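Local structure of intracellular serine protease (Bacillus licheniformis, 4ZOQ) at residues B[287-292]-B[304-309]; B[291-294]-B[298-301]; B[131-136]-B[281-286]; B[91-96]-B[275-280]. The protein is probably a subtilisin-like serine endopeptidase that cleaves peptide bonds of lanthipeptide precursors in a sequence-specific manner. All coordinates share one frame; numbering follows the deposited sequence.

All four contacts use helix 275-297, and its segments come in the order 275-280 (interaction 4), 281-286 (interaction 3), 287-292 (interaction 1) and 291-294 (interaction 2). Its partners change on the way: helix 86-97, strand 133-136 of the central sheet, helix 303-313, and the loop 298-301 that leads from this helix to helix 303-313. Centres of interactions 3 and 4 lie about 9 Å apart, those of 1 and 3 about 10 Å and those of 1 and 2 about 8 Å, and each of these pairs touches. Interactions 2 and 4 are about 22 Å apart between centres, so the helix runs from the predicted catalytic centre to the surface.

Interaction 1: residues B[287-292]-B[304-309]; sequences ALVISE and KQVHHI
Helices 287-292 and 304-309 cross steeply, at 117° between their directions, and come closest where the CA atoms of Val289 and Val306 are 6.6 Å apart. The axes stay 9.9 Å from each other, which puts branched aliphatic side chains between them, and no hydrogen bond crosses the gap. Val289 has the largest share of the contact. Its CG1 is anti to the backbone N (chi1 165°), and this branch meets two residues of the other helix: Val289 CG1 lies 3.6 Å from Ile309 CD1, the two side chains reaching toward each other tip to tip, and 3.9 Å from Val306 CG1. The second branch, Val289 CG2, touches Ile309 CG2 at 3.9 Å, so Ile309 engages both methyls of the valine. Val289 and Val306, by contrast, pass alongside one another, pointing opposite ways. In the subtilisin-like fold this is the place where the long helix whose first turn holds the predicted catalytic serine receives the helix that follows it, 303-313; helix 333-338 joins the same region, with Ala336 also against Val289. The next residue, Ile290, lies across Val306 at about a right angle, with Ile290 CG1 3.7 Å from Val306 CG2. The far end of Ile290 packs on Val133 of the central sheet, which places this isoleucine between helix 303-313 and the strands. Within helix 287-292, Ser291 OG donates to Ala287 O at 2.8 Å, arriving from the face of that carbonyl plane opposite Ser291 N, while the same hydroxyl oxygen also bonds His42 N.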
loop_
_atom_site.group_PDB
_atom_site.type_symbol
_atom_site.label_atom_id
_atom_site.label_comp_id
_atom_site.label_asym_id
_atom_site.label_seq_id
_atom_site.Cartn_x
_atom_site.Cartn_y
_atom_site.Cartn_z
ATOM N N ALA B 287 -6.063 -3.567 10.515
ATOM C CA ALA B 287 -7.036 -2.620 11.060
ATOM C C ALA B 287 -8.093 -3.379 11.868
ATOM O O ALA B 287 -8.556 -2.896 12.902
ATOM C CB ALA B 287 -7.682 -1.796 9.947
ATOM N N LEU B 288 -8.450 -4.576 11.423
ATOM C CA LEU B 288 -9.409 -5.356 12.205
ATOM C C LEU B 288 -8.848 -5.762 13.575
ATOM O O LEU B 288 -9.556 -5.676 14.580
ATOM C CB LEU B 288 -9.861 -6.602 11.439
ATOM C CG LEU B 288 -10.940 -6.427 10.378
ATOM C CD1 LEU B 288 -11.431 -7.815 9.928
ATOM C CD2 LEU B 288 -12.098 -5.577 10.935
ATOM N N VAL B 289 -7.583 -6.197 13.605
ATOM C CA VAL B 289 -6.936 -6.622 14.843
ATOM C C VAL B 289 -6.806 -5.435 15.794
ATOM O O VAL B 289 -7.136 -5.549 16.979
ATOM C CB VAL B 289 -5.560 -7.235 14.579
ATOM C CG1 VAL B 289 -4.752 -7.338 15.876
ATOM C CG2 VAL B 289 -5.721 -8.596 13.937
ATOM N N ILE B 290 -6.367 -4.293 15.268
ATOM C CA ILE B 290 -6.265 -3.105 16.088
ATOM C C ILE B 290 -7.642 -2.754 16.682
ATOM O O ILE B 290 -7.750 -2.483 17.878
ATOM C CB ILE B 290 -5.698 -1.899 15.292
ATOM C CG1 ILE B 290 -4.216 -2.118 14.969
ATOM C CG2 ILE B 290 -5.861 -0.600 16.097
ATOM C CD1 ILE B 290 -3.662 -1.251 13.894
ATOM N N SER B 291 -8.692 -2.809 15.862
ATOM C CA SER B 291 -10.040 -2.502 16.330
ATOM C C SER B 291 -10.453 -3.464 17.458
ATOM O O SER B 291 -10.871 -3.032 18.536
ATOM C CB SER B 291 -11.028 -2.591 15.169
ATOM O OG SER B 291 -10.705 -1.651 14.154
ATOM N N GLU B 292 -10.275 -4.769 17.246
ATOM C CA GLU B 292 -10.654 -5.695 18.297
ATOM C C GLU B 292 -9.836 -5.469 19.578
ATOM O O GLU B 292 -10.383 -5.440 20.683
ATOM C CB GLU B 292 -10.494 -7.136 17.855
ATOM C CG GLU B 292 -10.819 -8.087 18.971
ATOM C CD GLU B 292 -11.410 -9.376 18.488
ATOM O OE1 GLU B 292 -12.199 -9.346 17.514
ATOM O OE2 GLU B 292 -11.088 -10.418 19.094
ATOM N N LYS B 304 4.251 -4.332 16.918
ATOM C CA LYS B 304 4.771 -5.681 17.085
ATOM C C LYS B 304 3.681 -6.630 17.526
ATOM O O LYS B 304 3.603 -7.760 17.061
ATOM C CB LYS B 304 5.867 -5.718 18.161
ATOM C CG LYS B 304 7.281 -5.569 17.685
ATOM C CD LYS B 304 8.267 -5.698 18.860
ATOM C CE LYS B 304 9.686 -5.292 18.444
ATOM N NZ LYS B 304 10.569 -4.941 19.592
ATOM N N GLN B 305 2.800 -6.155 18.392
ATOM C CA GLN B 305 1.701 -7.000 18.823
ATOM C C GLN B 305 0.784 -7.395 17.663
ATOM O O GLN B 305 0.389 -8.552 17.557
ATOM C CB GLN B 305 0.893 -6.306 19.899
ATOM C CG GLN B 305 1.498 -6.453 21.270
ATOM C CD GLN B 305 0.791 -5.592 22.296
ATOM O OE1 GLN B 305 0.849 -4.360 22.247
ATOM N NE2 GLN B 305 0.058 -6.242 23.199
ATOM N N VAL B 306 0.454 -6.436 16.803
ATOM C CA VAL B 306 -0.404 -6.710 15.654
ATOM C C VAL B 306 0.318 -7.629 14.679
ATOM O O VAL B 306 -0.261 -8.599 14.198
ATOM C CB VAL B 306 -0.842 -5.430 14.956
ATOM C CG1 VAL B 306 -1.779 -5.761 13.815
ATOM C CG2 VAL B 306 -1.541 -4.539 15.959
ATOM N N HIS B 307 1.590 -7.331 14.424
ATOM C CA HIS B 307 2.410 -8.140 13.529
ATOM C C HIS B 307 2.468 -9.574 14.034
ATOM O O HIS B 307 2.409 -10.540 13.251
ATOM C CB HIS B 307 3.822 -7.555 13.422
ATOM C CG HIS B 307 4.682 -8.221 12.391
ATOM N ND1 HIS B 307 5.233 -9.475 12.571
ATOM C CD2 HIS B 307 5.112 -7.794 11.180
ATOM C CE1 HIS B 307 5.943 -9.800 11.503
ATOM N NE2 HIS B 307 5.881 -8.800 10.643
ATOM N N HIS B 308 2.570 -9.707 15.352
ATOM C CA HIS B 308 2.622 -11.022 15.983
ATOM C C HIS B 308 1.322 -11.799 15.721
ATOM O O HIS B 308 1.348 -12.974 15.387
ATOM C CB HIS B 308 2.883 -10.891 17.495
ATOM C CG HIS B 308 3.036 -12.202 18.185
ATOM N ND1 HIS B 308 4.208 -12.923 18.153
ATOM C CD2 HIS B 308 2.142 -12.964 18.859
ATOM C CE1 HIS B 308 4.040 -14.064 18.802
ATOM N NE2 HIS B 308 2.795 -14.112 19.241
ATOM N N ILE B 309 0.184 -11.139 15.878
ATOM C CA ILE B 309 -1.087 -11.786 15.607
ATOM C C ILE B 309 -1.199 -12.210 14.117
ATOM O O ILE B 309 -1.608 -13.338 13.833
ATOM C CB ILE B 309 -2.240 -10.869 16.016
ATOM C CG1 ILE B 309 -2.225 -10.733 17.535
ATOM C CG2 ILE B 309 -3.574 -11.446 15.558
ATOM C CD1 ILE B 309 -3.041 -9.600 18.063
#

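Interaction 2: residues B[291-294]-B[298-301]; sequences SEYR and HRKP
The C-terminal end of helix 275-297 is closed by His298, whose positive phi (42°) breaks the helix and turns the chain back along Tyr293 and Arg294. A weak, bent bond marks the exit, His298 N to Arg294 O at 2.9 Å. Returning, the chain brings Pro301 over one face of the Tyr293 ring: Pro301 CB sits 3.6 Å from the ring centroid, only 14° off its normal, a CH-pi contact. Arg299 O lies at the edge of this ring, near its plane. The phenol oxygen takes a long, weak bond from Arg299 NE (3.4 Å to Tyr293 OH), secondary to its bond with Gln305 NE2. A leucine in place of Tyr293 would probably leave Gln305 NE2 without this partner and Pro301 without an aromatic face to pack on. Alongside, Arg294 and Lys300 point the same way, with Lys300 CE 3.4 Å from Arg294 NH2 over one guanidinium face. Their like charges are close, Arg294 NH2 to Lys300 NZ being 4.3 Å, but Arg294 NH1 forms a salt bridge with Glu132 OE2. The turn is thus tied through Gln305 to helix 303-313 and through Glu132 to segment 131-136 at the central sheet.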
loop_
_atom_site.group_PDB
_atom_site.type_symbol
_atom_site.label_atom_id
_atom_site.label_comp_id
_atom_site.label_asym_id
_atom_site.label_seq_id
_atom_site.Cartn_x
_atom_site.Cartn_y
_atom_site.Cartn_z
ATOM N N SER B 291 -8.692 -2.809 15.862
ATOM C CA SER B 291 -10.040 -2.502 16.330
ATOM C C SER B 291 -10.453 -3.464 17.458
ATOM O O SER B 291 -10.871 -3.032 18.536
ATOM C CB SER B 291 -11.028 -2.591 15.169
ATOM O OG SER B 291 -10.705 -1.651 14.154
ATOM N N GLU B 292 -10.275 -4.769 17.246
ATOM C CA GLU B 292 -10.654 -5.695 18.297
ATOM C C GLU B 292 -9.836 -5.469 19.578
ATOM O O GLU B 292 -10.383 -5.440 20.683
ATOM C CB GLU B 292 -10.494 -7.136 17.855
ATOM C CG GLU B 292 -10.819 -8.087 18.971
ATOM C CD GLU B 292 -11.410 -9.376 18.488
ATOM O OE1 GLU B 292 -12.199 -9.346 17.514
ATOM O OE2 GLU B 292 -11.088 -10.418 19.094
ATOM N N TYR B 293 -8.531 -5.292 19.424
ATOM C CA TYR B 293 -7.658 -5.160 20.587
ATOM C C TYR B 293 -8.026 -3.921 21.408
ATOM O O TYR B 293 -8.091 -3.968 22.636
ATOM C CB TYR B 293 -6.192 -5.081 20.142
ATOM C CG TYR B 293 -5.195 -5.136 21.273
ATOM C CD1 TYR B 293 -4.932 -4.016 22.066
ATOM C CD2 TYR B 293 -4.528 -6.328 21.568
ATOM C CE1 TYR B 293 -3.997 -4.076 23.117
ATOM C CE2 TYR B 293 -3.603 -6.412 22.613
ATOM C CZ TYR B 293 -3.342 -5.286 23.380
ATOM O OH TYR B 293 -2.442 -5.377 24.410
ATOM N N ARG B 294 -8.344 -2.836 20.723
ATOM C CA ARG B 294 -8.613 -1.587 21.423
ATOM C C ARG B 294 -9.955 -1.730 22.130
ATOM O O ARG B 294 -10.170 -1.222 23.224
ATOM C CB ARG B 294 -8.630 -0.439 20.437
ATOM C CG ARG B 294 -7.268 -0.099 19.870
ATOM C CD ARG B 294 -7.346 1.048 18.880
ATOM N NE ARG B 294 -7.584 2.304 19.569
ATOM C CZ ARG B 294 -7.704 3.478 18.966
ATOM N NH1 ARG B 294 -7.607 3.554 17.642
ATOM N NH2 ARG B 294 -7.930 4.572 19.694
ATOM N N HIS B 298 -9.106 -1.211 25.869
ATOM C CA HIS B 298 -9.042 0.249 25.740
ATOM C C HIS B 298 -7.613 0.779 25.854
ATOM O O HIS B 298 -7.351 1.832 26.420
ATOM C CB HIS B 298 -9.934 1.051 26.702
ATOM C CG HIS B 298 -11.400 0.953 26.429
ATOM N ND1 HIS B 298 -12.353 1.139 27.402
ATOM C CD2 HIS B 298 -12.083 0.388 25.379
ATOM C CE1 HIS B 298 -13.554 0.936 26.878
ATOM N NE2 HIS B 298 -13.405 0.421 25.688
ATOM N N ARG B 299 -6.703 0.037 25.260
ATOM C CA ARG B 299 -5.317 0.441 25.085
ATOM C C ARG B 299 -4.964 0.190 23.608
ATOM O O ARG B 299 -5.587 -0.641 22.971
ATOM C CB ARG B 299 -4.412 -0.369 26.055
ATOM C CG ARG B 299 -2.946 -0.519 25.604
ATOM C CD ARG B 299 -2.123 -1.443 26.545
ATOM N NE ARG B 299 -2.638 -2.814 26.582
ATOM C CZ ARG B 299 -3.422 -3.262 27.555
ATOM N NH1 ARG B 299 -3.761 -2.443 28.537
ATOM N NH2 ARG B 299 -3.870 -4.507 27.541
ATOM N N LYS B 300 -4.024 0.934 23.033
ATOM C CA LYS B 300 -3.588 0.611 21.674
ATOM C C LYS B 300 -2.513 -0.471 21.712
ATOM O O LYS B 300 -1.618 -0.429 22.555
ATOM C CB LYS B 300 -3.049 1.841 20.932
ATOM C CG LYS B 300 -4.102 2.872 20.601
ATOM C CD LYS B 300 -3.497 4.189 20.132
ATOM C CE LYS B 300 -4.608 5.200 19.832
ATOM N NZ LYS B 300 -4.086 6.432 19.201
ATOM N N PRO B 301 -2.584 -1.437 20.791
ATOM C CA PRO B 301 -1.526 -2.449 20.740
ATOM C C PRO B 301 -0.267 -1.873 20.059
ATOM O O PRO B 301 -0.350 -0.900 19.313
ATOM C CB PRO B 301 -2.168 -3.583 19.929
ATOM C CG PRO B 301 -3.093 -2.898 19.011
ATOM C CD PRO B 301 -3.616 -1.660 19.764
#

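Interaction 3: residues B[131-136]-B[281-286]; sequences HEVINI and QVAGTA
Asn135, whose side chain ends in a flat carboxamide, meets the methyl of Ala283 through its CB, Asn135 CB lying 4.0 Å from Ala283 CB, and the same asparagine also touches Ala279 and Pro280 one turn earlier on the helix and Thr90 of helix 86-97. This is the packing of a helix on the central sheet of the subtilisin-like alpha/beta fold: strand 133-136 is held between strands 46-51 and 168-172, and helix 275-297 lies on the sheet. The two elements run almost exactly against each other, at 175°, with their axes 8.6 Å apart. Alanines on the helix make so close an approach possible, and the nearest CA pair, Asn135 and Ala283, is separated by 6.2 Å. Two residues earlier on the strand, Val133 points to the same helix and divides its methyls between successive turns. With CG1 anti to the backbone N (chi1 177°), Val133 CG1 meets Ala283 CB at 3.8 Å, while its other branch, CG2, meets Ala286 CB at 4.1 Å. Phe170 of strand 168-172 adds to this apolar layer by touching Val133, Val282 and Ala286. The side chain of Asn135 lies about 5 Å from that of Asp51 and about 7 Å from that of Ser276, both predicted members of the charge relay, so this end of the contact borders the probable catalytic centre. On the helix itself, Gln281 O accepts two bonds from opposite faces of its carbonyl plane: one from Thr285 N, the other from Thr285 OG1 at 2.7 Å, tilted 25° from that plane.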
loop_
_atom_site.group_PDB
_atom_site.type_symbol
_atom_site.label_atom_id
_atom_site.label_comp_id
_atom_site.label_asym_id
_atom_site.label_seq_id
_atom_site.Cartn_x
_atom_site.Cartn_y
_atom_site.Cartn_z
ATOM N N HIS B 131 -2.784 7.971 11.772
ATOM C CA HIS B 131 -3.095 6.697 11.106
ATOM C C HIS B 131 -2.313 5.555 11.728
ATOM O O HIS B 131 -1.093 5.629 11.849
ATOM C CB HIS B 131 -2.764 6.784 9.615
ATOM C CG HIS B 131 -3.676 7.695 8.856
ATOM N ND1 HIS B 131 -3.526 9.068 8.853
ATOM C CD2 HIS B 131 -4.773 7.433 8.108
ATOM C CE1 HIS B 131 -4.488 9.609 8.125
ATOM N NE2 HIS B 131 -5.256 8.641 7.662
ATOM N N GLU B 132 -3.002 4.474 12.069
ATOM C CA GLU B 132 -2.344 3.323 12.682
ATOM C C GLU B 132 -1.805 2.328 11.655
ATOM O O GLU B 132 -0.914 1.532 11.967
ATOM C CB GLU B 132 -3.287 2.604 13.645
ATOM C CG GLU B 132 -3.742 3.392 14.861
ATOM C CD GLU B 132 -5.098 4.085 14.684
ATOM O OE1 GLU B 132 -5.444 4.582 13.564
ATOM O OE2 GLU B 132 -5.854 4.050 15.685
ATOM N N VAL B 133 -2.352 2.378 10.442
ATOM C CA VAL B 133 -1.929 1.510 9.344
ATOM C C VAL B 133 -1.725 2.285 8.022
ATOM O O VAL B 133 -2.522 3.162 7.665
ATOM C CB VAL B 133 -2.936 0.371 9.091
ATOM C CG1 VAL B 133 -2.490 -0.481 7.883
ATOM C CG2 VAL B 133 -3.122 -0.479 10.337
ATOM N N ILE B 134 -0.632 1.978 7.321
ATOM C CA ILE B 134 -0.384 2.517 5.990
ATOM C C ILE B 134 -0.304 1.409 4.928
ATOM O O ILE B 134 0.336 0.374 5.103
ATOM C CB ILE B 134 0.920 3.367 5.954
ATOM C CG1 ILE B 134 0.793 4.570 6.902
ATOM C CG2 ILE B 134 1.251 3.827 4.528
ATOM C CD1 ILE B 134 2.086 5.317 7.133
ATOM N N ASN B 135 -0.983 1.626 3.822
ATOM C CA ASN B 135 -0.899 0.697 2.718
ATOM C C ASN B 135 -0.293 1.374 1.501
ATOM O O ASN B 135 -0.828 2.389 1.031
ATOM C CB ASN B 135 -2.283 0.155 2.377
ATOM C CG ASN B 135 -2.233 -0.872 1.284
ATOM O OD1 ASN B 135 -2.100 -2.084 1.532
ATOM N ND2 ASN B 135 -2.296 -0.397 0.061
ATOM N N ILE B 136 0.790 0.807 0.970
ATOM C CA ILE B 136 1.396 1.358 -0.247
ATOM C C ILE B 136 1.402 0.311 -1.379
ATOM O O ILE B 136 2.320 -0.501 -1.486
ATOM C CB ILE B 136 2.855 1.860 0.002
ATOM C CG1 ILE B 136 2.928 2.810 1.193
ATOM C CG2 ILE B 136 3.403 2.576 -1.226
ATOM C CD1 ILE B 136 4.356 3.091 1.671
ATOM N N GLN B 281 -5.464 -6.267 1.736
ATOM C CA GLN B 281 -6.187 -7.284 2.475
ATOM C C GLN B 281 -5.520 -7.508 3.826
ATOM O O GLN B 281 -6.188 -7.711 4.826
ATOM C CB GLN B 281 -6.279 -8.583 1.694
ATOM C CG GLN B 281 -7.168 -8.487 0.483
ATOM C CD GLN B 281 -7.238 -9.791 -0.282
ATOM O OE1 GLN B 281 -7.597 -10.838 0.289
ATOM N NE2 GLN B 281 -6.885 -9.752 -1.577
ATOM N N VAL B 282 -4.197 -7.488 3.837
ATOM C CA VAL B 282 -3.428 -7.577 5.063
ATOM C C VAL B 282 -3.555 -6.277 5.879
ATOM O O VAL B 282 -3.700 -6.312 7.100
ATOM C CB VAL B 282 -1.931 -7.886 4.753
ATOM C CG1 VAL B 282 -1.119 -8.079 6.051
ATOM C CG2 VAL B 282 -1.834 -9.106 3.865
ATOM N N ALA B 283 -3.498 -5.132 5.206
ATOM C CA ALA B 283 -3.683 -3.872 5.901
ATOM C C ALA B 283 -5.083 -3.842 6.544
ATOM O O ALA B 283 -5.222 -3.465 7.724
ATOM C CB ALA B 283 -3.489 -2.698 4.959
ATOM N N GLY B 284 -6.095 -4.286 5.780
ATOM C CA GLY B 284 -7.461 -4.372 6.269
ATOM C C GLY B 284 -7.558 -5.299 7.465
ATOM O O GLY B 284 -8.205 -4.972 8.467
ATOM N N THR B 285 -6.865 -6.433 7.378
ATOM C CA THR B 285 -6.829 -7.379 8.488
ATOM C C THR B 285 -6.144 -6.751 9.712
ATOM O O THR B 285 -6.606 -6.923 10.849
ATOM C CB THR B 285 -6.092 -8.682 8.126
ATOM O OG1 THR B 285 -6.701 -9.291 6.971
ATOM C CG2 THR B 285 -6.148 -9.663 9.314
ATOM N N ALA B 286 -5.068 -6.000 9.483
ATOM C CA ALA B 286 -4.385 -5.322 10.589
ATOM C C ALA B 286 -5.311 -4.334 11.304
ATOM O O ALA B 286 -5.335 -4.265 12.542
ATOM C CB ALA B 286 -3.150 -4.606 10.094
#

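Interaction 4: residues B[91-96]-B[275-280]; sequences AGMINI and TSLAAP
Met93 and Pro280 meet near the closest approach of helices 91-96 and 275-280, and the methionine can be followed outward from there. Its CB rests on the proline ring, Met93 CB lying 3.7 Å from Pro280 CG. The next atom, Met93 CG, is 3.6 Å from Leu277 O, a carbonyl that is also bonded by Gln281 NE2. Bends at chi2 (-42°) and again at chi3 swing the chain beyond the sulfur back to the other helix, where the terminal CE of Met93 meets Leu277 CB at 3.9 Å. Met93 thus lies obliquely across both Pro280 and Leu277, and its side chain also touches Val246 and Thr248 of strand 246-249. Beside it, Ile94 crosses Pro280 at about a right angle, with Ile94 CG1 3.8 Å from Pro280 CB. The backbones come close: the axes approach to 8.1 Å at a crossing angle of -34°, and the CA atoms of Ile94 and Pro280 are 5.1 Å apart. Pro280 has no N-H to give to the preceding turn, and helix 275-280 is kinked there, with the ring of the proline turned to helix 86-97. Helix 86-97 begins at His86 and the other segment holds Ser276, two predicted members of the charge relay. Packing of these two helices, one beginning at the histidine and the other carrying the serine in its first turn, within a Gly-Thr-Ser-x-Ala-x-Pro signature that ends at Pro280, is characteristic of the S8 subtilase active-site core.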
loop_
_atom_site.group_PDB
_atom_site.type_symbol
_atom_site.label_atom_id
_atom_site.label_comp_id
_atom_site.label_asym_id
_atom_site.label_seq_id
_atom_site.Cartn_x
_atom_site.Cartn_y
_atom_site.Cartn_z
ATOM N N ALA B 91 -8.534 0.467 -2.191
ATOM C CA ALA B 91 -9.452 0.818 -1.101
ATOM C C ALA B 91 -10.510 -0.267 -0.823
ATOM O O ALA B 91 -10.834 -0.563 0.327
ATOM C CB ALA B 91 -10.138 2.144 -1.426
ATOM N N GLY B 92 -11.081 -0.828 -1.886
ATOM C CA GLY B 92 -12.085 -1.851 -1.732
ATOM C C GLY B 92 -11.552 -3.074 -1.019
ATOM O O GLY B 92 -12.288 -3.712 -0.266
ATOM N N MET B 93 -10.269 -3.383 -1.180
ATOM C CA MET B 93 -9.779 -4.578 -0.520
ATOM C C MET B 93 -9.647 -4.346 0.980
ATOM O O MET B 93 -9.878 -5.272 1.769
ATOM C CB MET B 93 -8.456 -5.043 -1.103
ATOM C CG MET B 93 -8.526 -5.404 -2.562
ATOM S SD MET B 93 -9.988 -6.335 -2.984
ATOM C CE MET B 93 -9.331 -7.404 -4.299
ATOM N N ILE B 94 -9.295 -3.129 1.391
ATOM C CA ILE B 94 -9.327 -2.810 2.804
ATOM C C ILE B 94 -10.763 -2.890 3.291
ATOM O O ILE B 94 -11.052 -3.448 4.354
ATOM C CB ILE B 94 -8.829 -1.383 3.114
ATOM C CG1 ILE B 94 -7.353 -1.190 2.786
ATOM C CG2 ILE B 94 -9.131 -1.006 4.572
ATOM C CD1 ILE B 94 -7.049 0.255 2.503
ATOM N N ASN B 95 -11.666 -2.286 2.517
ATOM C CA ASN B 95 -13.056 -2.176 2.947
ATOM C C ASN B 95 -13.804 -3.507 3.087
ATOM O O ASN B 95 -14.536 -3.704 4.052
ATOM C CB ASN B 95 -13.829 -1.279 1.989
ATOM C CG ASN B 95 -15.253 -1.079 2.424
ATOM O OD1 ASN B 95 -15.513 -0.458 3.451
ATOM N ND2 ASN B 95 -16.184 -1.646 1.677
ATOM N N ILE B 96 -13.623 -4.420 2.131
ATOM C CA ILE B 96 -14.401 -5.660 2.127
ATOM C C ILE B 96 -14.081 -6.512 3.367
ATOM O O ILE B 96 -14.954 -7.207 3.871
ATOM C CB ILE B 96 -14.182 -6.473 0.824
ATOM C CG1 ILE B 96 -15.262 -7.531 0.679
ATOM C CG2 ILE B 96 -12.783 -7.076 0.732
ATOM C CD1 ILE B 96 -16.673 -6.983 0.524
ATOM N N THR B 275 -0.562 -8.012 -6.639
ATOM C CA THR B 275 -0.056 -7.791 -5.287
ATOM C C THR B 275 -0.617 -6.471 -4.740
ATOM O O THR B 275 -0.744 -6.281 -3.524
ATOM C CB THR B 275 1.506 -7.762 -5.195
ATOM O OG1 THR B 275 2.033 -6.801 -6.110
ATOM C CG2 THR B 275 2.129 -9.128 -5.496
ATOM N N SER B 276 -0.980 -5.553 -5.621
ATOM C CA SER B 276 -1.554 -4.300 -5.132
ATOM C C SER B 276 -2.921 -4.534 -4.497
ATOM O O SER B 276 -3.462 -3.693 -3.804
ATOM C CB SER B 276 -1.682 -3.293 -6.271
ATOM O OG SER B 276 -2.690 -3.687 -7.188
ATOM N N LEU B 277 -3.468 -5.713 -4.753
ATOM C CA LEU B 277 -4.738 -6.117 -4.209
ATOM C C LEU B 277 -4.532 -7.067 -3.031
ATOM O O LEU B 277 -5.454 -7.316 -2.266
ATOM C CB LEU B 277 -5.576 -6.784 -5.293
ATOM C CG LEU B 277 -5.817 -5.898 -6.516
ATOM C CD1 LEU B 277 -6.650 -6.636 -7.545
ATOM C CD2 LEU B 277 -6.450 -4.538 -6.137
ATOM N N ALA B 278 -3.317 -7.575 -2.871
ATOM C CA ALA B 278 -3.052 -8.464 -1.760
ATOM C C ALA B 278 -2.693 -7.673 -0.545
ATOM O O ALA B 278 -3.227 -7.938 0.534
ATOM C CB ALA B 278 -1.952 -9.464 -2.093
ATOM N N ALA B 279 -1.792 -6.703 -0.716
ATOM C CA ALA B 279 -1.326 -5.901 0.415
ATOM C C ALA B 279 -2.461 -5.254 1.246
ATOM O O ALA B 279 -2.408 -5.315 2.478
ATOM C CB ALA B 279 -0.333 -4.848 -0.052
ATOM N N PRO B 280 -3.461 -4.624 0.594
ATOM C CA PRO B 280 -4.527 -4.011 1.395
ATOM C C PRO B 280 -5.420 -5.001 2.170
ATOM O O PRO B 280 -6.023 -4.599 3.185
ATOM C CB PRO B 280 -5.365 -3.254 0.354
ATOM C CG PRO B 280 -5.008 -3.844 -0.959
ATOM C CD PRO B 280 -3.578 -4.264 -0.827
#